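Chitin binding protein (Streptomyces lividans, PDB 5FTZ) is a copper-dependent lytic polysaccharide monooxygenase of family AA10 that probably binds chitin and breaks its chains by oxidation. Local coordinates at residues 3-8 with 84-89; 8-13 with 167-172; 93-98 with 121-126; 73-78 with 139-144; 47-52 with 109-114. All blocks are in the same frame, centred on the assembly; numbering follows the deposited sequence.

Interaction 1 of 5, residues 3-8 with 84-89; sequences YTDLPV and RWQFTA
Asp-5 and Arg-84 meet with their carboxylate and guanidinium planes 54° apart, in a side-on salt bridge. NE of Arg-84 donates to Asp-5 OD1 at 2.9 Å, on the syn side, while Arg-84 NH2 comes to Asp-5 OD2 at 3.0 Å from above the carboxylate plane. From the other face of that plane the Gln-86 amide, turned at 90° to it, brings NE2 to 2.9 Å from Asp-5 OD2, so this oxygen sits between two donors and the carboxylate is fixed in rotation. A bend at chi3 (74°) turns the end of the Arg-84 chain so that its flat face lies under Leu-6, whose CD1 stands 3.4 Å from Arg-84 CZ, over the centre of the group. Cutting Arg-84 back to an alanine is likely to leave the Asp-5 charge without its mate and to open a gap beneath Leu-6 CD1. What lets Asp-5 and Leu-6 both face Arg-84 is a classic beta bulge where strand 2-6 runs antiparallel to strand 80-87: Arg-84 O takes the N-H of Asp-5 at 2.9 Å and, weakly, that of Leu-6. On the opposite side of the sheet Thr-4 sets its CG2 over the indole of Trp-85, 3.5 Å from the centroid of the five-membered ring, and the indole NE1 is bonded to Tyr-98 OH. Ahead of the bulge the Tyr-3 ring passes Gln-86 obliquely, with CE1 of Tyr-3 3.9 Å from Gln-86 CB; the phenol OH goes on to Lys-12, and Gln-86 OE1 to Thr-134.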
# COMPACT_ATOMS: atom_id res chain seq x y z
N TYR A 3 1.42 6.60 20.44
CA TYR A 3 2.26 7.67 20.97
C TYR A 3 3.57 7.04 21.41
O TYR A 3 3.65 5.83 21.65
CB TYR A 3 1.57 8.35 22.19
CG TYR A 3 1.10 7.41 23.24
CD1 TYR A 3 1.95 6.94 24.22
CD2 TYR A 3 -0.19 6.92 23.21
CE1 TYR A 3 1.55 5.96 25.12
CE2 TYR A 3 -0.65 5.99 24.16
CZ TYR A 3 0.24 5.51 25.11
OH TYR A 3 -0.13 4.61 26.10
N THR A 4 4.54 7.86 21.70
CA THR A 4 5.79 7.36 22.26
C THR A 4 5.70 7.37 23.79
O THR A 4 5.26 8.34 24.41
CB THR A 4 6.99 8.21 21.84
OG1 THR A 4 6.59 9.55 21.93
CG2 THR A 4 7.43 7.92 20.40
N ASP A 5 6.18 6.28 24.37
CA ASP A 5 6.37 6.26 25.82
C ASP A 5 7.84 6.20 26.24
O ASP A 5 8.10 6.41 27.39
CB ASP A 5 5.49 5.21 26.54
CG ASP A 5 5.93 3.87 26.34
OD1 ASP A 5 6.70 3.58 25.45
OD2 ASP A 5 5.52 2.97 27.13
N LEU A 6 8.75 6.09 25.28
CA LEU A 6 10.19 6.27 25.54
C LEU A 6 10.79 7.04 24.38
O LEU A 6 10.77 6.53 23.25
CB LEU A 6 10.98 4.96 25.72
CG LEU A 6 10.62 4.14 26.91
CD1 LEU A 6 11.23 2.77 26.81
CD2 LEU A 6 11.04 4.85 28.21
N PRO A 7 11.33 8.26 24.59
CA PRO A 7 11.18 9.06 25.80
C PRO A 7 9.71 9.50 25.90
O PRO A 7 9.09 9.76 24.86
CB PRO A 7 12.09 10.27 25.50
CG PRO A 7 12.12 10.41 24.01
CD PRO A 7 11.87 9.03 23.46
N VAL A 8 9.17 9.52 27.10
CA VAL A 8 7.74 9.75 27.26
C VAL A 8 7.31 11.08 26.65
O VAL A 8 7.92 12.13 26.91
CB VAL A 8 7.30 9.56 28.71
CG1 VAL A 8 7.88 10.60 29.61
CG2 VAL A 8 5.79 9.53 28.78
N ARG A 84 10.36 3.87 22.00
CA ARG A 84 9.26 2.95 22.08
C ARG A 84 7.93 3.67 21.86
O ARG A 84 7.67 4.73 22.45
CB ARG A 84 9.27 2.28 23.44
CG ARG A 84 8.25 1.18 23.61
CD ARG A 84 8.42 0.36 24.90
NE ARG A 84 8.00 1.11 26.04
CZ ARG A 84 8.41 0.91 27.29
NH1 ARG A 84 9.33 -0.02 27.57
NH2 ARG A 84 7.94 1.66 28.27
N TRP A 85 7.11 3.04 21.02
CA TRP A 85 5.75 3.43 20.73
C TRP A 85 4.81 2.44 21.34
O TRP A 85 5.05 1.20 21.30
CB TRP A 85 5.47 3.44 19.22
CG TRP A 85 6.09 4.61 18.46
CD1 TRP A 85 7.43 4.72 18.10
CD2 TRP A 85 5.48 5.82 18.06
NE1 TRP A 85 7.66 5.91 17.51
CE2 TRP A 85 6.47 6.59 17.39
CE3 TRP A 85 4.19 6.30 18.13
CZ2 TRP A 85 6.18 7.88 16.88
CZ3 TRP A 85 3.90 7.55 17.61
CH2 TRP A 85 4.90 8.32 16.96
N GLN A 86 3.65 2.93 21.75
CA GLN A 86 2.51 2.09 22.15
C GLN A 86 1.40 2.42 21.19
O GLN A 86 1.11 3.60 20.92
CB GLN A 86 2.05 2.42 23.57
CG GLN A 86 3.11 2.20 24.63
CD GLN A 86 3.52 0.79 24.92
OE1 GLN A 86 2.90 -0.17 24.43
NE2 GLN A 86 4.55 0.64 25.72
N PHE A 87 0.79 1.41 20.55
CA PHE A 87 -0.25 1.65 19.59
C PHE A 87 -1.63 1.12 20.08
O PHE A 87 -1.69 0.06 20.69
CB PHE A 87 0.07 0.94 18.28
CG PHE A 87 1.38 1.35 17.68
CD1 PHE A 87 1.56 2.58 17.11
CD2 PHE A 87 2.49 0.51 17.74
CE1 PHE A 87 2.78 2.93 16.56
CE2 PHE A 87 3.69 0.86 17.20
CZ PHE A 87 3.86 2.08 16.61
N THR A 88 -2.67 1.85 19.80
CA THR A 88 -4.03 1.36 19.98
C THR A 88 -4.62 0.90 18.66
O THR A 88 -5.64 0.19 18.69
CB THR A 88 -4.93 2.44 20.58
OG1 THR A 88 -4.92 3.57 19.72
CG2 THR A 88 -4.39 2.92 21.91
N ALA A 89 -4.05 1.32 17.52
CA ALA A 89 -4.41 0.80 16.19
C ALA A 89 -3.11 0.69 15.37
O ALA A 89 -2.44 1.72 15.09
CB ALA A 89 -5.44 1.67 15.53

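Interaction 2 of 5, residues 8-13 with 167-172; sequences VSRQKV and CSDVTF
Arg-10 grips Asp-169 side-on with two nitrogens, the guanidinium and carboxylate planes only 18° apart. NE of Arg-10 lies 2.8 Å from Asp-169 OD2 and NH2 of Arg-10 2.9 Å from Asp-169 OD1; both bonds are almost straight, and the second uses the syn lone pair of OD1. The arm is extended from CG to NE, and its root is pinned as well, since Arg-10 N donates to Cys-167 O at 2.8 Å. A leucine in place of Arg-10 is likely to leave the buried Asp-169 carboxylate without two of its donors and without its guanidinium counter-charge. One step out, Asp-169 OD1 also bonds His-148, and Arg-10 has Leu-59 O on NH1 and a cation-pi contact with Trp-70. Waters fill in along the backbone: one links Val-8 O to Asp-169 N, a second joins Val-8 O to Asp-169 O, and a third carries Gln-11 OE1 to Cys-167 N, 2.9 Å from that nitrogen, while Gln-11 NE2 is hydrogen-bonded to Tyr-165 O. Ser-9, at the N-cap position of the helix, lays its CA 3.3 Å from Ser-168 OG; the Ser-168 hydroxyl is bonded to Pro-7 O, and that of Ser-9 to Thr-4 O. The first turn of helix 10-15 is thus clamped onto strand 162-171, with strand 2-6 leading into the helix and strand 148-157 packing against Arg-10 and Cys-167 through Val-150.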
# COMPACT_ATOMS: atom_id res chain seq x y z
N VAL A 8 9.17 9.52 27.10
CA VAL A 8 7.74 9.75 27.26
C VAL A 8 7.31 11.08 26.65
O VAL A 8 7.92 12.13 26.91
CB VAL A 8 7.30 9.56 28.71
CG1 VAL A 8 7.88 10.60 29.61
CG2 VAL A 8 5.79 9.53 28.78
N SER A 9 6.25 11.05 25.87
CA SER A 9 5.75 12.22 25.16
C SER A 9 4.79 13.02 25.99
O SER A 9 4.24 12.57 26.98
CB SER A 9 5.08 11.79 23.86
OG SER A 9 4.03 10.85 24.12
N ARG A 10 4.58 14.28 25.60
CA ARG A 10 3.67 15.17 26.28
C ARG A 10 2.29 14.59 26.40
O ARG A 10 1.66 14.76 27.46
CB ARG A 10 3.69 16.57 25.67
CG ARG A 10 4.98 17.34 25.87
CD ARG A 10 4.91 18.70 25.21
NE ARG A 10 6.17 19.43 25.39
CZ ARG A 10 6.47 20.57 24.77
NH1 ARG A 10 5.62 21.13 23.95
NH2 ARG A 10 7.69 21.11 24.97
N GLN A 11 1.76 13.99 25.34
CA GLN A 11 0.43 13.45 25.46
C GLN A 11 0.36 12.36 26.51
O GLN A 11 -0.67 12.23 27.20
CB GLN A 11 -0.10 12.96 24.10
CG GLN A 11 0.78 12.02 23.28
CD GLN A 11 1.58 12.74 22.25
OE1 GLN A 11 2.38 13.60 22.58
NE2 GLN A 11 1.40 12.39 21.01
N LYS A 12 1.42 11.58 26.65
CA LYS A 12 1.40 10.51 27.64
C LYS A 12 1.61 11.04 29.05
O LYS A 12 0.96 10.51 29.98
CB LYS A 12 2.44 9.46 27.28
CG LYS A 12 2.47 8.22 28.18
CD LYS A 12 1.12 7.53 28.28
CE LYS A 12 1.30 6.17 28.95
NZ LYS A 12 -0.00 5.47 28.91
N VAL A 13 2.43 12.06 29.27
CA VAL A 13 2.53 12.62 30.59
C VAL A 13 1.23 13.29 31.00
O VAL A 13 0.89 13.28 32.20
CB VAL A 13 3.72 13.57 30.85
CG1 VAL A 13 5.03 12.83 30.59
CG2 VAL A 13 3.68 14.83 30.12
N CYS A 167 5.79 14.97 20.78
CA CYS A 167 6.92 15.75 21.33
C CYS A 167 7.28 15.22 22.70
O CYS A 167 6.37 15.11 23.55
CB CYS A 167 6.52 17.21 21.49
SG CYS A 167 6.28 17.99 19.87
N SER A 168 8.57 14.99 22.97
CA SER A 168 9.03 14.56 24.26
C SER A 168 10.06 15.54 24.77
O SER A 168 11.09 15.77 24.11
CB SER A 168 9.63 13.20 24.18
OG SER A 168 8.73 12.22 23.69
N ASP A 169 9.88 15.99 26.00
CA ASP A 169 10.89 16.83 26.67
C ASP A 169 11.99 16.00 27.27
O ASP A 169 11.72 15.03 28.00
CB ASP A 169 10.25 17.68 27.74
CG ASP A 169 9.22 18.61 27.18
OD1 ASP A 169 9.62 19.68 26.65
OD2 ASP A 169 8.00 18.27 27.22
N VAL A 170 13.22 16.33 26.93
CA VAL A 170 14.41 15.62 27.44
C VAL A 170 15.43 16.62 27.97
O VAL A 170 15.35 17.83 27.71
CB VAL A 170 15.02 14.69 26.38
CG1 VAL A 170 14.02 13.64 25.90
CG2 VAL A 170 15.58 15.52 25.22
N THR A 171 16.36 16.11 28.76
CA THR A 171 17.47 16.89 29.28
C THR A 171 18.76 16.14 28.97
O THR A 171 18.90 14.99 29.40
CB THR A 171 17.33 17.15 30.80
OG1 THR A 171 16.15 17.90 31.07
CG2 THR A 171 18.48 18.04 31.28
N PHE A 172 19.63 16.81 28.20
CA PHE A 172 20.86 16.22 27.72
C PHE A 172 21.93 16.47 28.73
O PHE A 172 22.07 17.57 29.27
CB PHE A 172 21.27 16.72 26.36
CG PHE A 172 20.61 16.01 25.24
CD1 PHE A 172 19.40 16.42 24.76
CD2 PHE A 172 21.19 14.89 24.65
CE1 PHE A 172 18.77 15.77 23.71
CE2 PHE A 172 20.57 14.24 23.59
CZ PHE A 172 19.34 14.66 23.13
O HOH W 1 7.57 14.79 27.24
O HOH W 2 10.30 12.70 28.11
O HOH W 3 3.20 16.00 21.43

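Interaction 3 of 5, residues 93-98 with 121-126; sequences TTDFKY and FFTVPY
Phe-96 and Val-124 form a hydrogen-bonded pair in the middle of two strands that run antiparallel at 178°, their axes 4.7 Å apart, with Val-124 N 2.8 Å from Phe-96 O and Phe-96 N 3.0 Å from Val-124 O. Further bonds follow at both ends, from Tyr-126 N to Thr-94 O and from Tyr-98 N to Phe-122 O. The side chains then divide by face. On the Phe-96 face the rings do the work. Phe-96 turns its edge to the face of Tyr-126 in a T-shaped pair, planes at 88°, with CE2 of Phe-96 3.9 Å from Tyr-126 CD1. Trp-155 stacks with the Phe-96 ring. Tyr-98 and Phe-122 lie side by side pointing the same way; their planes are near parallel but slid apart, so CD1 of Tyr-98 meets Phe-122 CD2 at 3.4 Å with scarcely any overlap. Phe-121, its CG tucked between backbone N and carbonyl carbon (chi1 68°), turns a ring face to Tyr-98 CB in a CH-pi contact. The phenol OH of Tyr-98 is bonded to His-137. On the Asp-95 face, Lys-97 CG runs alongside Thr-123 CG2, 4.0 Å away, and Lys-97 NZ returns to Asp-95 OD2 of its own strand at 3.2 Å. Chemically this antiparallel pair of the mixed sheet is two-sided: a salt bridge and a threonine on one face, an aromatic cluster on the other, whose contacts would be expected to rest mainly on dispersion and, for Phe-96 on Tyr-126, on a weakly positive ring edge meeting a pi face.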
# COMPACT_ATOMS: atom_id res chain seq x y z
N THR A 93 2.61 1.01 7.96
CA THR A 93 3.46 2.12 8.27
C THR A 93 4.47 2.35 7.16
O THR A 93 5.14 1.40 6.70
CB THR A 93 4.19 1.82 9.60
OG1 THR A 93 3.15 1.78 10.62
CG2 THR A 93 5.23 2.89 9.94
N THR A 94 4.68 3.63 6.82
CA THR A 94 5.72 4.06 5.91
C THR A 94 7.03 4.19 6.67
O THR A 94 7.99 3.51 6.33
CB THR A 94 5.36 5.39 5.24
OG1 THR A 94 4.17 5.18 4.48
CG2 THR A 94 6.46 5.90 4.32
N ASP A 95 7.11 5.02 7.71
CA ASP A 95 8.35 5.19 8.45
C ASP A 95 8.12 5.84 9.81
O ASP A 95 7.02 6.29 10.15
CB ASP A 95 9.41 5.95 7.65
CG ASP A 95 9.15 7.39 7.51
OD1 ASP A 95 8.12 7.89 7.89
OD2 ASP A 95 10.07 8.07 7.00
N PHE A 96 9.19 5.80 10.59
CA PHE A 96 9.34 6.56 11.85
C PHE A 96 10.51 7.49 11.70
O PHE A 96 11.58 7.02 11.24
CB PHE A 96 9.57 5.63 13.05
CG PHE A 96 8.43 4.66 13.31
CD1 PHE A 96 7.34 5.02 14.11
CD2 PHE A 96 8.39 3.43 12.71
CE1 PHE A 96 6.28 4.15 14.33
CE2 PHE A 96 7.36 2.56 12.93
CZ PHE A 96 6.29 2.92 13.73
N LYS A 97 10.37 8.73 12.10
CA LYS A 97 11.48 9.70 12.04
C LYS A 97 11.54 10.41 13.37
O LYS A 97 10.48 10.72 13.96
CB LYS A 97 11.33 10.72 10.96
CG LYS A 97 11.38 10.14 9.56
CD LYS A 97 11.13 11.20 8.53
CE LYS A 97 11.51 10.69 7.15
NZ LYS A 97 10.47 11.10 6.21
N TYR A 98 12.74 10.69 13.83
CA TYR A 98 12.95 11.34 15.11
C TYR A 98 13.85 12.54 14.92
O TYR A 98 14.91 12.42 14.29
CB TYR A 98 13.58 10.37 16.12
CG TYR A 98 12.77 9.17 16.39
CD1 TYR A 98 12.88 8.03 15.55
CD2 TYR A 98 11.87 9.09 17.45
CE1 TYR A 98 12.12 6.89 15.77
CE2 TYR A 98 11.10 7.96 17.69
CZ TYR A 98 11.23 6.86 16.88
OH TYR A 98 10.48 5.73 17.09
N PHE A 121 17.60 12.65 13.32
CA PHE A 121 18.78 11.95 13.81
C PHE A 121 18.65 10.43 13.73
O PHE A 121 19.65 9.72 13.88
CB PHE A 121 19.16 12.41 15.19
CG PHE A 121 18.19 12.03 16.30
CD1 PHE A 121 18.26 10.79 16.93
CD2 PHE A 121 17.19 12.92 16.70
CE1 PHE A 121 17.39 10.45 17.91
CE2 PHE A 121 16.32 12.56 17.73
CZ PHE A 121 16.41 11.33 18.29
N PHE A 122 17.44 9.93 13.54
CA PHE A 122 17.17 8.50 13.47
C PHE A 122 15.95 8.33 12.61
O PHE A 122 14.93 9.01 12.83
CB PHE A 122 16.93 7.97 14.90
CG PHE A 122 16.57 6.52 14.99
CD1 PHE A 122 17.15 5.55 14.20
CD2 PHE A 122 15.68 6.11 16.00
CE1 PHE A 122 16.81 4.21 14.37
CE2 PHE A 122 15.33 4.78 16.15
CZ PHE A 122 15.92 3.83 15.34
N THR A 123 16.05 7.45 11.61
CA THR A 123 14.93 7.15 10.70
C THR A 123 14.78 5.66 10.60
O THR A 123 15.82 4.99 10.44
CB THR A 123 15.21 7.72 9.28
OG1 THR A 123 15.42 9.14 9.36
CG2 THR A 123 14.09 7.45 8.31
N VAL A 124 13.54 5.17 10.60
CA VAL A 124 13.26 3.72 10.38
C VAL A 124 12.29 3.58 9.23
O VAL A 124 11.07 3.76 9.42
CB VAL A 124 12.76 3.09 11.66
CG1 VAL A 124 12.57 1.61 11.49
CG2 VAL A 124 13.74 3.33 12.80
N PRO A 125 12.79 3.28 8.01
CA PRO A 125 11.88 2.94 6.92
C PRO A 125 11.18 1.64 7.32
O PRO A 125 11.86 0.68 7.80
CB PRO A 125 12.81 2.76 5.73
CG PRO A 125 14.11 3.41 6.12
CD PRO A 125 14.21 3.20 7.59
N TYR A 126 9.85 1.54 7.15
CA TYR A 126 9.12 0.38 7.66
C TYR A 126 8.42 -0.45 6.58
O TYR A 126 7.83 -1.48 6.88
CB TYR A 126 8.10 0.81 8.72
CG TYR A 126 7.90 -0.15 9.85
CD1 TYR A 126 8.87 -0.33 10.81
CD2 TYR A 126 6.76 -0.94 9.93
CE1 TYR A 126 8.70 -1.22 11.86
CE2 TYR A 126 6.59 -1.84 10.96
CZ TYR A 126 7.59 -2.00 11.91
OH TYR A 126 7.42 -2.93 12.94

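Interaction 4 of 5, residues 73-78 with 139-144; sequences TRVNGG and GTLPSG
Gly-78 N is shared by two carbonyls: it donates to Pro-142 O at 3.2 Å and, weakly, to Leu-141 O at 3.0 Å. Neither bond is straight. The angle at the hydrogen is 137° for the first, and the donor stands well above the Pro-142 carbonyl plane, so the N-H is held loosely between the two oxygens. Gly-77 comes just as close by its backbone, with CA 3.2 Å from Pro-142 O; a side chain at Gly-77 would be pressed against that oxygen, and the positive phi of Gly-78 (75°) suits a residue without one. Leu-141 supplies the apolar half. With CG placed anti to the carbonyl carbon (chi1 -72°), it sends CD1 under the loop, 3.8 Å from Val-75 CB and 3.3 Å from Asn-76 O. Thr-140 rests its CG2 against Gly-78 O at 3.7 Å. Behind Leu-141 lie Tyr-81 and Phe-83 of strand 80-87, and Phe-172 touches both Val-75 and Pro-142. The 73-78 segment leaves strand 73-74, which pairs with strand 162-171 in the mixed sheet, and leads into strand 80-87 of the three-stranded sheet, where strand 134-140 is one of its two neighbours. It is a loop crossing from sheet to sheet at the end of a beta sandwich, the immunoglobulin-like core fold of lytic polysaccharide monooxygenases.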
# COMPACT_ATOMS: atom_id res chain seq x y z
N THR A 73 12.78 13.68 30.53
CA THR A 73 13.51 12.45 30.63
C THR A 73 14.99 12.81 30.46
O THR A 73 15.40 13.43 29.48
CB THR A 73 13.09 11.48 29.55
OG1 THR A 73 11.69 11.17 29.67
CG2 THR A 73 13.87 10.16 29.60
N ARG A 74 15.83 12.41 31.41
CA ARG A 74 17.27 12.58 31.31
C ARG A 74 17.86 11.59 30.35
O ARG A 74 17.53 10.39 30.40
CB ARG A 74 17.91 12.37 32.68
CG ARG A 74 17.88 13.67 33.49
CD ARG A 74 19.17 14.50 33.32
N VAL A 75 18.64 12.10 29.41
CA VAL A 75 19.27 11.27 28.35
C VAL A 75 20.74 11.62 28.20
O VAL A 75 21.17 12.73 28.55
CB VAL A 75 18.57 11.40 26.99
CG1 VAL A 75 17.12 10.95 27.11
CG2 VAL A 75 18.64 12.82 26.47
N ASN A 76 21.49 10.65 27.67
CA ASN A 76 22.93 10.89 27.41
C ASN A 76 23.22 11.01 25.93
O ASN A 76 23.04 10.08 25.15
CB ASN A 76 23.75 9.74 27.98
CG ASN A 76 23.53 9.53 29.47
OD1 ASN A 76 23.03 8.49 29.87
ND2 ASN A 76 23.82 10.53 30.26
N GLY A 77 23.71 12.16 25.50
CA GLY A 77 24.01 12.35 24.11
C GLY A 77 25.00 11.34 23.56
O GLY A 77 25.97 10.96 24.27
N GLY A 78 24.82 10.98 22.31
CA GLY A 78 25.74 10.09 21.64
C GLY A 78 25.62 8.63 22.03
O GLY A 78 26.41 7.83 21.58
N GLY A 139 18.11 3.60 18.46
CA GLY A 139 18.78 4.65 17.70
C GLY A 139 19.78 5.37 18.57
O GLY A 139 19.72 5.33 19.80
N THR A 140 20.69 6.07 17.92
CA THR A 140 21.71 6.78 18.69
C THR A 140 21.28 8.22 18.90
O THR A 140 20.95 8.94 17.95
CB THR A 140 23.04 6.76 17.92
OG1 THR A 140 23.31 5.40 17.63
CG2 THR A 140 24.15 7.35 18.72
N LEU A 141 21.30 8.63 20.16
CA LEU A 141 20.91 9.98 20.52
C LEU A 141 21.90 10.96 19.92
O LEU A 141 23.12 10.65 19.84
CB LEU A 141 20.89 10.12 22.02
CG LEU A 141 19.72 9.38 22.72
CD1 LEU A 141 19.98 9.21 24.20
CD2 LEU A 141 18.42 10.11 22.42
N PRO A 142 21.43 12.14 19.53
CA PRO A 142 22.34 13.19 19.00
C PRO A 142 23.37 13.60 20.04
O PRO A 142 23.15 13.51 21.24
CB PRO A 142 21.42 14.37 18.68
CG PRO A 142 20.17 14.09 19.39
CD PRO A 142 20.05 12.62 19.67
N SER A 143 24.55 14.00 19.54
CA SER A 143 25.59 14.60 20.36
C SER A 143 25.56 16.11 20.33
O SER A 143 24.73 16.73 19.64
CB SER A 143 26.95 14.06 19.98
OG SER A 143 27.36 14.60 18.76
N GLY A 144 26.48 16.73 21.08
CA GLY A 144 26.63 18.17 21.03
C GLY A 144 25.55 18.99 21.66
O GLY A 144 25.47 20.22 21.37

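Interaction 5 of 5, residues 47-52 with 109-114; sequences TICSAG and HNLARS
Leu-111 carries CG anti to its backbone nitrogen (chi1 -167°) and turns at chi2 (74°), which lays CD2 3.7 Å from Cys-49 SG. Ile-48 works differently: its chain runs out extended (chi2 162°), and the terminal CD1 pushes into the backbone of the other segment, 3.7 Å from Leu-111 O and 3.8 Å from Ala-112 CA. The same methyl lies 4.1 Å from Arg-113 NH1, so an isoleucine tip packs between the main chain and a guanidinium it meets obliquely. That guanidinium is held by others: NH1 makes a salt bridge with Asp-45, NE bonds Pro-39 O, and NH2 bonds the carbonyls of Ser-41 and Pro-43. With such a net around it, the charge is probably well compensated although its neighbour Ile-48 is apolar. Between the two backbones stands one water, which donates to Leu-111 O at 2.9 Å and accepts, weakly, from Ile-48 N. Apart from this bridge the contact is van der Waals packing. The shape of the 47-52 loop comes from its own bonds: a type I beta turn spans Ile-48 to Ala-51, and Gly-52 N returns to Thr-47 O at 2.9 Å. The loops are also joined just before the turn, where Gly-46 is hydrogen-bonded to the Leu-111 backbone, and its O to Asn-110 ND2. Beneath them run two strands of the mixed sheet: strand 148-157 touches Leu-111 with Val-150 and Ile-48 with Leu-152, and strand 162-171 takes Cys-49 into a disulfide through Cys-167.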
# COMPACT_ATOMS: atom_id res chain seq x y z
N THR A 47 1.88 24.47 16.26
CA THR A 47 0.85 23.44 16.46
C THR A 47 1.42 22.07 16.15
O THR A 47 0.65 21.09 16.05
CB THR A 47 -0.38 23.65 15.59
OG1 THR A 47 -0.08 23.32 14.22
CG2 THR A 47 -0.94 25.04 15.71
N ILE A 48 2.74 21.93 16.15
CA ILE A 48 3.35 20.66 15.81
C ILE A 48 3.01 19.60 16.84
O ILE A 48 2.54 18.50 16.51
CB ILE A 48 4.86 20.78 15.63
CG1 ILE A 48 5.18 21.69 14.44
CG2 ILE A 48 5.48 19.42 15.39
CD1 ILE A 48 6.61 22.20 14.47
N CYS A 49 3.19 19.92 18.12
CA CYS A 49 3.03 18.92 19.19
C CYS A 49 1.58 18.54 19.39
O CYS A 49 1.32 17.46 19.92
CB CYS A 49 3.62 19.41 20.50
SG CYS A 49 5.40 19.82 20.37
N SER A 50 0.62 19.34 18.90
CA SER A 50 -0.80 19.02 18.92
C SER A 50 -1.29 18.46 17.60
O SER A 50 -2.47 18.20 17.45
CB SER A 50 -1.65 20.24 19.27
OG SER A 50 -1.54 21.26 18.28
N ALA A 51 -0.41 18.32 16.63
CA ALA A 51 -0.73 17.95 15.23
C ALA A 51 -1.84 18.81 14.64
O ALA A 51 -2.61 18.34 13.78
CB ALA A 51 -1.04 16.50 15.08
N GLY A 52 -1.90 20.07 15.02
CA GLY A 52 -2.92 20.98 14.50
C GLY A 52 -4.29 20.94 15.17
O GLY A 52 -5.17 21.68 14.77
N HIS A 109 8.35 29.82 23.36
CA HIS A 109 7.17 29.93 22.49
C HIS A 109 6.74 28.52 22.12
O HIS A 109 7.43 27.55 22.53
CB HIS A 109 7.48 30.80 21.28
CG HIS A 109 8.28 30.15 20.20
ND1 HIS A 109 8.26 30.60 18.90
CD2 HIS A 109 9.10 29.06 20.20
CE1 HIS A 109 9.00 29.80 18.14
NE2 HIS A 109 9.55 28.89 18.92
N ASN A 110 5.72 28.36 21.31
CA ASN A 110 5.30 27.02 20.90
C ASN A 110 6.30 26.47 19.88
O ASN A 110 6.68 27.16 18.95
CB ASN A 110 3.95 27.05 20.24
CG ASN A 110 2.81 27.41 21.17
OD1 ASN A 110 2.99 27.92 22.28
ND2 ASN A 110 1.64 27.20 20.65
N LEU A 111 6.66 25.19 19.98
CA LEU A 111 7.66 24.58 19.11
C LEU A 111 7.36 24.84 17.64
O LEU A 111 6.22 24.66 17.15
CB LEU A 111 7.68 23.06 19.33
CG LEU A 111 8.87 22.33 18.72
CD1 LEU A 111 10.12 22.59 19.51
CD2 LEU A 111 8.55 20.83 18.65
N ALA A 112 8.42 25.16 16.90
CA ALA A 112 8.31 25.43 15.48
C ALA A 112 9.48 24.82 14.71
O ALA A 112 10.50 24.40 15.33
CB ALA A 112 8.34 26.93 15.28
N ARG A 113 9.35 24.74 13.38
CA ARG A 113 10.45 24.22 12.56
C ARG A 113 11.79 24.90 12.80
O ARG A 113 12.82 24.26 12.76
CB ARG A 113 10.07 24.26 11.09
CG ARG A 113 8.98 23.24 10.73
CD ARG A 113 8.27 23.69 9.45
NE ARG A 113 7.24 22.74 9.05
CZ ARG A 113 6.04 22.59 9.61
NH1 ARG A 113 5.66 23.29 10.66
NH2 ARG A 113 5.23 21.67 9.14
N SER A 114 11.78 26.20 13.05
CA SER A 114 13.02 26.95 13.29
C SER A 114 13.76 26.49 14.55
O SER A 114 14.96 26.70 14.71
CB SER A 114 12.72 28.44 13.42
OG SER A 114 11.67 28.73 14.36
O HOH W 4 4.10 23.13 18.37

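Overall arrangement
Interaction 2 is the hub. It shares Val-8 with interaction 1, where Pro-7 O lies 2.7 Å from Ser-168 OG, and is tied covalently to interaction 5 by the Cys-49 to Cys-167 disulfide. It joins interaction 4 through backbone pairing, Thr-171 O to Val-75 N at 2.9 Å. Interactions 1 and 3 meet in the core, Trp-85 NE1 2.8 Å from Tyr-98 OH, with centres about 14 Å apart. Phe-121 of interaction 3 packs on Thr-140 O and Pro-142 of interaction 4. Of two bound copper sites, the one held by His-1 and His-91 is the histidine brace of this family; side chains of Thr-94, Trp-85 and Gln-11 are about 8, 10 and 12 Å from a copper ion.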